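PDB 4HRV: putative lipoprotein GNA1162, which is of unknown function but, as a probable bacterial lipoprotein of the DUF799 family, may bind lipid. Local coordinates for residues I16-P21 / L88-T93; F82-V87 / V115-G120; T107-A112 / S127-E132. The protein carries 3 engineered substitutions. One frame throughout, in Å; residues are numbered along the deposited sequence.

Contact 1 of 3, residues I16-P21 / L88-T93; sequences ILVVPP and LYITVT
With chi1 near 180° (178° in Leu88, -169° in Val18), Leu88 CG and Val18 CG1 both extend away from their own amide nitrogens, which lays the two side chains alongside each other, pointing the same way, on a parallel pair of strands within the mixed sheet. Leu88 CD2 rests 3.8 Å from Val18 CG2, with Val18 CG1 only slightly farther off. Ile16 CG2 adds a methyl against Leu88 CB, and Met144 of the second subunit also packs on Leu88. Tyr89 and Val19 meet on the reverse side of the sheet, where Val19 CG2 lies 3.6 Å from Tyr89 CD2, oblique to the ring; His71 also packs on that ring. Farther along, the Pro21 ring runs beside Ile90, CB near CB.

The backbone bonds show the strands parting. Leu88 N gives a short, straight bond to Leu17 O (2.7 Å, 173°), but Val19 N reaches Leu88 O only weakly, at 3.4 Å. The next bond of a regular parallel pair is missing, since Ile90 N stands 5.2 Å from Val19 O. A water bridges the two strands instead: it accepts from Ile90 N at 2.7 Å and donates to Val19 O at 2.6 Å and to Leu88 O at 2.9 Å.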
loop_
_atom_site.group_PDB
_atom_site.type_symbol
_atom_site.label_atom_id
_atom_site.label_comp_id
_atom_site.label_asym_id
_atom_site.label_seq_id
_atom_site.Cartn_x
_atom_site.Cartn_y
_atom_site.Cartn_z
ATOM N N ILE B 16 0.409 9.007 19.898
ATOM C CA ILE B 16 1.518 8.357 19.225
ATOM C C ILE B 16 2.554 9.362 18.767
ATOM O O ILE B 16 2.244 10.278 17.998
ATOM C CB ILE B 16 1.038 7.592 18.000
ATOM C CG1 ILE B 16 0.122 6.439 18.415
ATOM C CG2 ILE B 16 2.216 7.076 17.188
ATOM C CD1 ILE B 16 -0.395 5.642 17.213
ATOM N N LEU B 17 3.781 9.161 19.239
ATOM C CA LEU B 17 4.944 9.890 18.754
ATOM C C LEU B 17 5.540 9.163 17.547
ATOM O O LEU B 17 5.978 8.013 17.645
ATOM C CB LEU B 17 6.003 10.004 19.864
ATOM C CG LEU B 17 7.308 10.714 19.495
ATOM C CD1 LEU B 17 7.032 12.166 19.161
ATOM C CD2 LEU B 17 8.352 10.614 20.624
ATOM N N VAL B 18 5.532 9.824 16.398
ATOM C CA VAL B 18 6.253 9.310 15.249
ATOM C C VAL B 18 7.601 9.994 15.168
ATOM O O VAL B 18 7.693 11.215 14.998
ATOM C CB VAL B 18 5.475 9.494 13.932
ATOM C CG1 VAL B 18 6.156 8.699 12.822
ATOM C CG2 VAL B 18 4.021 9.037 14.126
ATOM N N VAL B 19 8.660 9.207 15.323
ATOM C CA VAL B 19 10.000 9.762 15.253
ATOM C C VAL B 19 10.453 9.762 13.796
ATOM O O VAL B 19 9.925 9.008 12.983
ATOM C CB VAL B 19 11.013 8.984 16.119
ATOM C CG1 VAL B 19 10.658 9.103 17.617
ATOM C CG2 VAL B 19 11.102 7.552 15.671
ATOM N N PRO B 20 11.411 10.635 13.458
ATOM C CA PRO B 20 11.963 10.663 12.101
ATOM C C PRO B 20 12.344 9.262 11.661
ATOM O O PRO B 20 13.069 8.568 12.373
ATOM C CB PRO B 20 13.210 11.530 12.253
ATOM C CG PRO B 20 12.868 12.472 13.347
ATOM C CD PRO B 20 11.966 11.704 14.304
ATOM N N PRO B 21 11.848 8.831 10.493
ATOM C CA PRO B 21 12.136 7.464 10.063
ATOM C C PRO B 21 13.606 7.234 9.742
ATOM O O PRO B 21 14.296 8.143 9.290
ATOM C CB PRO B 21 11.264 7.303 8.804
ATOM C CG PRO B 21 10.129 8.277 9.020
ATOM C CD PRO B 21 10.811 9.466 9.661
ATOM N N LEU B 88 6.134 5.333 17.388
ATOM C CA LEU B 88 6.112 4.642 16.112
ATOM C C LEU B 88 7.452 4.777 15.417
ATOM O O LEU B 88 7.919 5.887 15.154
ATOM C CB LEU B 88 4.976 5.191 15.239
ATOM C CG LEU B 88 4.853 4.582 13.838
ATOM C CD1 LEU B 88 4.404 3.124 13.918
ATOM C CD2 LEU B 88 3.878 5.405 13.011
ATOM N N TYR B 89 8.091 3.638 15.169
ATOM C CA TYR B 89 9.381 3.612 14.490
ATOM C C TYR B 89 9.211 3.101 13.056
ATOM O O TYR B 89 8.744 1.979 12.839
ATOM C CB TYR B 89 10.357 2.686 15.211
ATOM C CG TYR B 89 10.699 3.113 16.625
ATOM C CD1 TYR B 89 10.135 2.476 17.724
ATOM C CD2 TYR B 89 11.599 4.161 16.861
ATOM C CE1 TYR B 89 10.463 2.874 19.035
ATOM C CE2 TYR B 89 11.915 4.562 18.162
ATOM C CZ TYR B 89 11.357 3.909 19.234
ATOM O OH TYR B 89 11.662 4.315 20.518
ATOM N N ILE B 90 9.619 3.908 12.091
ATOM C CA ILE B 90 9.572 3.481 10.688
ATOM C C ILE B 90 10.980 3.392 10.125
ATOM O O ILE B 90 11.799 4.268 10.373
ATOM C CB ILE B 90 8.782 4.473 9.852
ATOM C CG1 ILE B 90 7.351 4.591 10.399
ATOM C CG2 ILE B 90 8.793 4.065 8.371
ATOM C CD1 ILE B 90 6.596 5.764 9.838
ATOM N N THR B 91 11.248 2.332 9.371
ATOM C CA THR B 91 12.506 2.166 8.660
ATOM C C THR B 91 12.258 1.871 7.172
ATOM O O THR B 91 11.530 0.940 6.826
ATOM C CB THR B 91 13.344 1.027 9.272
ATOM O OG1 THR B 91 13.628 1.337 10.635
ATOM C CG2 THR B 91 14.657 0.835 8.516
ATOM N N VAL B 92 12.842 2.693 6.308
ATOM C CA VAL B 92 12.834 2.433 4.875
ATOM C C VAL B 92 14.018 1.530 4.544
ATOM O O VAL B 92 15.178 1.911 4.752
ATOM C CB VAL B 92 12.941 3.734 4.062
ATOM C CG1 VAL B 92 13.154 3.419 2.558
ATOM C CG2 VAL B 92 11.699 4.580 4.263
ATOM N N THR B 93 13.724 0.332 4.047
ATOM C CA THR B 93 14.753 -0.668 3.789
ATOM C C THR B 93 15.114 -0.735 2.310
ATOM O O THR B 93 16.188 -1.215 1.941
ATOM C CB THR B 93 14.296 -2.055 4.265
ATOM O OG1 THR B 93 13.105 -2.441 3.556
ATOM C CG2 THR B 93 14.002 -2.019 5.749
HETATM O O HOH W 1 9.291 6.525 12.659
#

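Contact 2 of 3, residues F82-V87 / V115-G120; sequences FGNDAV and VDSRNG
Val87 and Val115 form the last hydrogen-bonded pair at the open end of a beta hairpin, and the tight part of this contact builds outward from them. Val87 N donates to Val115 O, in the carbonyl plane, and Val115 N returns a bond to Val87 O, each 2.8 Å long. Beyond the non-hydrogen-bonded pair of Ala86 and Asp116, Ser117 N closes on Asp85 O at 2.8 Å and 170°, although it approaches that carbonyl tilted out of its plane. Ser117 then turns inward: a chi1 of -159° puts its hydroxyl 3.4 Å (OG) from Val87 CG2 and 3.1 Å from Asn84 OD1. The same hydroxyl is hydrogen-bonded to Pro75 O in helix 75-82. Val87, Val115, Ala86, Asn84 and Ser117 are buried.

The outer side is held differently. Arg118 stretches its chain from the turn and brings NH1 to Asp85 OD1 at 3.0 Å, a salt bridge with an almost straight N-H...O (175°). The oxygen lies at the edge of the guanidinium, near its plane, but is met on its anti side, and one nitrogen makes the bond; Asp85 OD2 has a weak bond to Ala14 N. Arg118 is exposed, so solvent probably weakens this pairing. Residues 116-118 form an Asx turn, in which Asp116 OD1 accepts from Arg118 N at 2.7 Å.

Strand 15-23 runs along the other flank, with Ser15 and Leu17 bonded to the backbone of Ala86. Helix 75-82 covers Val87 through Leu78 and meets Ser117 and Arg118 through His79, while Leu123 of strand 122-133 touches Ala86 and Asp116.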
loop_
_atom_site.group_PDB
_atom_site.type_symbol
_atom_site.label_atom_id
_atom_site.label_comp_id
_atom_site.label_asym_id
_atom_site.label_seq_id
_atom_site.Cartn_x
_atom_site.Cartn_y
_atom_site.Cartn_z
ATOM N N PHE B 82 7.801 14.038 25.753
ATOM C CA PHE B 82 6.578 14.333 25.026
ATOM C C PHE B 82 5.275 13.940 25.746
ATOM O O PHE B 82 4.201 14.440 25.395
ATOM C CB PHE B 82 6.597 13.613 23.681
ATOM C CG PHE B 82 7.638 14.108 22.715
ATOM C CD1 PHE B 82 7.385 15.206 21.904
ATOM C CD2 PHE B 82 8.835 13.430 22.561
ATOM C CE1 PHE B 82 8.333 15.644 20.976
ATOM C CE2 PHE B 82 9.784 13.862 21.638
ATOM C CZ PHE B 82 9.526 14.975 20.852
ATOM N N GLY B 83 5.354 13.014 26.695
ATOM C CA GLY B 83 4.153 12.522 27.359
ATOM C C GLY B 83 3.325 11.565 26.519
ATOM O O GLY B 83 2.162 11.302 26.831
ATOM N N ASN B 84 3.922 11.053 25.441
ATOM C CA ASN B 84 3.263 10.114 24.536
ATOM C C ASN B 84 3.034 8.705 25.117
ATOM O O ASN B 84 3.865 8.189 25.850
ATOM C CB ASN B 84 4.078 9.999 23.234
ATOM C CG ASN B 84 5.501 9.524 23.473
ATOM O OD1 ASN B 84 5.901 8.478 22.976
ATOM N ND2 ASN B 84 6.271 10.289 24.242
ATOM N N ASP B 85 1.919 8.075 24.754
ATOM C CA ASP B 85 1.671 6.689 25.151
ATOM C C ASP B 85 2.528 5.695 24.358
ATOM O O ASP B 85 2.967 4.680 24.890
ATOM C CB ASP B 85 0.201 6.317 24.953
ATOM C CG ASP B 85 -0.746 7.182 25.767
ATOM O OD1 ASP B 85 -0.462 7.448 26.951
ATOM O OD2 ASP B 85 -1.790 7.584 25.211
ATOM N N ALA B 86 2.748 5.969 23.078
ATOM C CA ALA B 86 3.482 5.018 22.255
ATOM C C ALA B 86 4.394 5.714 21.269
ATOM O O ALA B 86 4.231 6.900 20.988
ATOM C CB ALA B 86 2.511 4.089 21.532
ATOM N N VAL B 87 5.364 4.972 20.748
ATOM C CA VAL B 87 6.283 5.518 19.766
ATOM C C VAL B 87 6.213 4.668 18.531
ATOM O O VAL B 87 6.230 3.435 18.605
ATOM C CB VAL B 87 7.750 5.513 20.272
ATOM C CG1 VAL B 87 8.661 6.241 19.289
ATOM C CG2 VAL B 87 7.829 6.143 21.650
ATOM N N VAL B 115 5.581 0.880 19.682
ATOM C CA VAL B 115 5.927 0.414 21.019
ATOM C C VAL B 115 5.363 1.282 22.134
ATOM O O VAL B 115 5.304 2.503 22.035
ATOM C CB VAL B 115 7.453 0.239 21.222
ATOM C CG1 VAL B 115 8.068 -0.428 20.033
ATOM C CG2 VAL B 115 8.125 1.570 21.515
ATOM N N ASP B 116 4.961 0.619 23.208
ATOM C CA ASP B 116 4.493 1.287 24.404
ATOM C C ASP B 116 5.653 2.105 24.965
ATOM O O ASP B 116 6.735 1.582 25.193
ATOM C CB ASP B 116 4.011 0.230 25.403
ATOM C CG ASP B 116 3.465 0.831 26.693
ATOM O OD1 ASP B 116 4.109 1.732 27.269
ATOM O OD2 ASP B 116 2.385 0.383 27.133
ATOM N N SER B 117 5.434 3.399 25.158
ATOM C CA SER B 117 6.532 4.292 25.483
ATOM C C SER B 117 6.931 4.190 26.952
ATOM O O SER B 117 8.008 4.640 27.330
ATOM C CB SER B 117 6.183 5.741 25.122
ATOM O OG SER B 117 7.361 6.529 24.972
ATOM N N ARG B 118 6.063 3.590 27.766
ATOM C CA ARG B 118 6.334 3.423 29.192
ATOM C C ARG B 118 7.185 2.187 29.519
ATOM O O ARG B 118 7.996 2.224 30.438
ATOM C CB ARG B 118 5.027 3.408 29.998
ATOM C CG ARG B 118 4.263 4.722 29.934
ATOM C CD ARG B 118 2.966 4.690 30.729
ATOM N NE ARG B 118 2.408 6.029 30.916
ATOM C CZ ARG B 118 1.594 6.633 30.055
ATOM N NH1 ARG B 118 1.228 6.023 28.932
ATOM N NH2 ARG B 118 1.139 7.850 30.319
ATOM N N ASN B 119 7.018 1.097 28.772
ATOM C CA ASN B 119 7.760 -0.125 29.090
ATOM C C ASN B 119 8.456 -0.785 27.910
ATOM O O ASN B 119 9.047 -1.858 28.048
ATOM C CB ASN B 119 6.855 -1.141 29.793
ATOM C CG ASN B 119 5.648 -1.525 28.956
ATOM O OD1 ASN B 119 4.608 -1.910 29.491
ATOM N ND2 ASN B 119 5.771 -1.403 27.641
ATOM N N GLY B 120 8.369 -0.156 26.744
ATOM C CA GLY B 120 9.086 -0.629 25.589
ATOM C C GLY B 120 8.446 -1.839 24.941
ATOM O O GLY B 120 9.038 -2.424 24.051
#

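Contact 3 of 3, residues T107-A112 / S127-E132; sequences TVSAKA and SASIRE
Ser109 OG and Ser129 OG meet at 2.6 Å, a short hydrogen bond that joins neighbouring strands of an antiparallel beta hairpin; either hydroxyl could be the donor. Their residues face each other as a non-hydrogen-bonded pair whose CA atoms are 3.9 Å apart. The hydroxyls converge by different torsions, Ser109 OG lying anti to its carbonyl carbon (chi1 -52°) and Ser129 OG opposite its own amide nitrogen (172°). Ser109 OG has a further, weak bond with Glu94 OE2, which ties the pair to the next strand.

Thr107 and Arg131 lie side by side on the same face, with Thr107 OG1 3.4 Å from Arg131 CG. Arg131 NH1 comes close to this hydroxyl, but at an angle too poor for a hydrogen bond, so the arginine mainly offers its aliphatic stem. At the other end, Lys111 CB touches Ser127 CB at 3.7 Å before the lysine chain runs off extended.

Four backbone bonds hold the pairs between these. Val108 N to Ile130 O (2.9 Å, 168°) is reciprocated by Ile130 N to Val108 O, and Ala110 and Ala128 exchange an equivalent pair. The side chains of these four residues, all apolar and buried, point to the opposite face.

Leu142 and Val146 of helix 139-154 pack on Ile130 from that side, and Ile153 of the second subunit reaches both Val108 and Ile130. Glu132 OE2 bonds to Trp124 NE1 of the second subunit. Strand 86-99 flanks segment 107-112. Segment 127-132, outermost within its own chain, pairs antiparallel with a strand of the second subunit, carrying the sheet across the dimer interface.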
loop_
_atom_site.group_PDB
_atom_site.type_symbol
_atom_site.label_atom_id
_atom_site.label_comp_id
_atom_site.label_asym_id
_atom_site.label_seq_id
_atom_site.Cartn_x
_atom_site.Cartn_y
_atom_site.Cartn_z
ATOM N N THR B 107 10.905 0.638 -6.610
ATOM C CA THR B 107 10.525 -0.166 -5.470
ATOM C C THR B 107 10.762 0.649 -4.207
ATOM O O THR B 107 11.811 1.267 -4.061
ATOM C CB THR B 107 11.385 -1.444 -5.393
ATOM O OG1 THR B 107 11.128 -2.277 -6.532
ATOM C CG2 THR B 107 11.080 -2.217 -4.121
ATOM N N VAL B 108 9.778 0.663 -3.315
ATOM C CA VAL B 108 9.961 1.201 -1.972
ATOM C C VAL B 108 9.462 0.164 -0.973
ATOM O O VAL B 108 8.375 -0.382 -1.135
ATOM C CB VAL B 108 9.189 2.516 -1.750
ATOM C CG1 VAL B 108 9.472 3.065 -0.333
ATOM C CG2 VAL B 108 9.603 3.536 -2.769
ATOM N N SER B 109 10.265 -0.117 0.048
ATOM C CA SER B 109 9.875 -1.052 1.085
ATOM C C SER B 109 10.205 -0.409 2.426
ATOM O O SER B 109 11.237 0.254 2.570
ATOM C CB SER B 109 10.631 -2.371 0.955
ATOM O OG SER B 109 10.534 -2.907 -0.350
ATOM N N ALA B 110 9.315 -0.594 3.389
ATOM C CA ALA B 110 9.488 -0.036 4.719
ATOM C C ALA B 110 8.890 -0.996 5.731
ATOM O O ALA B 110 8.021 -1.807 5.408
ATOM C CB ALA B 110 8.827 1.327 4.821
ATOM N N LYS B 111 9.375 -0.910 6.957
ATOM C CA LYS B 111 8.873 -1.731 8.025
ATOM C C LYS B 111 8.663 -0.806 9.215
ATOM O O LYS B 111 9.274 0.256 9.297
ATOM C CB LYS B 111 9.861 -2.848 8.342
ATOM C CG LYS B 111 11.236 -2.366 8.785
ATOM C CD LYS B 111 12.194 -3.542 8.919
ATOM C CE LYS B 111 13.582 -3.092 9.344
ATOM N NZ LYS B 111 14.528 -4.240 9.431
ATOM N N ALA B 112 7.756 -1.172 10.106
ATOM C CA ALA B 112 7.456 -0.299 11.227
ATOM C C ALA B 112 7.046 -1.103 12.437
ATOM O O ALA B 112 6.606 -2.245 12.312
ATOM C CB ALA B 112 6.373 0.698 10.862
ATOM N N SER B 127 5.053 -4.414 7.657
ATOM C CA SER B 127 5.965 -3.976 6.618
ATOM C C SER B 127 5.259 -3.979 5.274
ATOM O O SER B 127 4.229 -4.637 5.096
ATOM C CB SER B 127 7.230 -4.840 6.580
ATOM O OG SER B 127 6.922 -6.214 6.467
ATOM N N ALA B 128 5.809 -3.215 4.342
ATOM C CA ALA B 128 5.192 -3.065 3.038
ATOM C C ALA B 128 6.284 -2.865 2.016
ATOM O O ALA B 128 7.257 -2.141 2.256
ATOM C CB ALA B 128 4.235 -1.883 3.039
ATOM N N SER B 129 6.134 -3.533 0.881
ATOM C CA SER B 129 7.061 -3.359 -0.211
ATOM C C SER B 129 6.212 -3.186 -1.452
ATOM O O SER B 129 5.373 -4.032 -1.761
ATOM C CB SER B 129 8.002 -4.564 -0.318
ATOM O OG SER B 129 8.794 -4.493 -1.492
ATOM N N ILE B 130 6.409 -2.063 -2.133
ATOM C CA ILE B 130 5.537 -1.671 -3.223
ATOM C C ILE B 130 6.383 -1.319 -4.431
ATOM O O ILE B 130 7.410 -0.640 -4.307
ATOM C CB ILE B 130 4.659 -0.496 -2.794
ATOM C CG1 ILE B 130 3.699 -0.959 -1.700
ATOM C CG2 ILE B 130 3.884 0.040 -3.959
ATOM C CD1 ILE B 130 3.008 0.165 -0.971
ATOM N N ARG B 131 5.965 -1.817 -5.595
ATOM C CA ARG B 131 6.730 -1.681 -6.819
ATOM C C ARG B 131 5.836 -1.173 -7.934
ATOM O O ARG B 131 4.643 -1.486 -7.991
ATOM C CB ARG B 131 7.301 -3.033 -7.245
ATOM C CG ARG B 131 8.075 -3.767 -6.172
ATOM C CD ARG B 131 8.215 -5.234 -6.534
ATOM N NE ARG B 131 8.341 -5.420 -7.978
ATOM C CZ ARG B 131 9.499 -5.491 -8.623
ATOM N NH1 ARG B 131 10.641 -5.395 -7.952
ATOM N NH2 ARG B 131 9.515 -5.662 -9.939
ATOM N N GLU B 132 6.425 -0.405 -8.836
ATOM C CA GLU B 132 5.660 0.176 -9.920
ATOM C C GLU B 132 6.537 0.338 -11.144
ATOM O O GLU B 132 7.706 0.708 -11.032
ATOM C CB GLU B 132 5.118 1.528 -9.485
ATOM C CG GLU B 132 4.021 2.068 -10.352
ATOM C CD GLU B 132 3.635 3.470 -9.953
ATOM O OE1 GLU B 132 4.553 4.268 -9.656
ATOM O OE2 GLU B 132 2.418 3.765 -9.919
#

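All three contacts join neighbouring strands of one sheet: at its middle, at one end of its strands, and at its outermost strand 122-133. Contact 1 lies in the core, its centre about 5 Å from that of the chain, and combines apolar packing with one strong and one weak backbone bond and a bridging water. Contacts 2 and 3 share strand 104-116 yet stand on opposite sides of the chain's centre, their centres about 25 Å apart. Contact 2, which shares strand 86-99 with contact 1, mixes backbone bonds with a surface salt bridge where strands give way to turns. Contact 3 is regular antiparallel pairing, polar on one face and mainly apolar on the other, leading into the subunit interface.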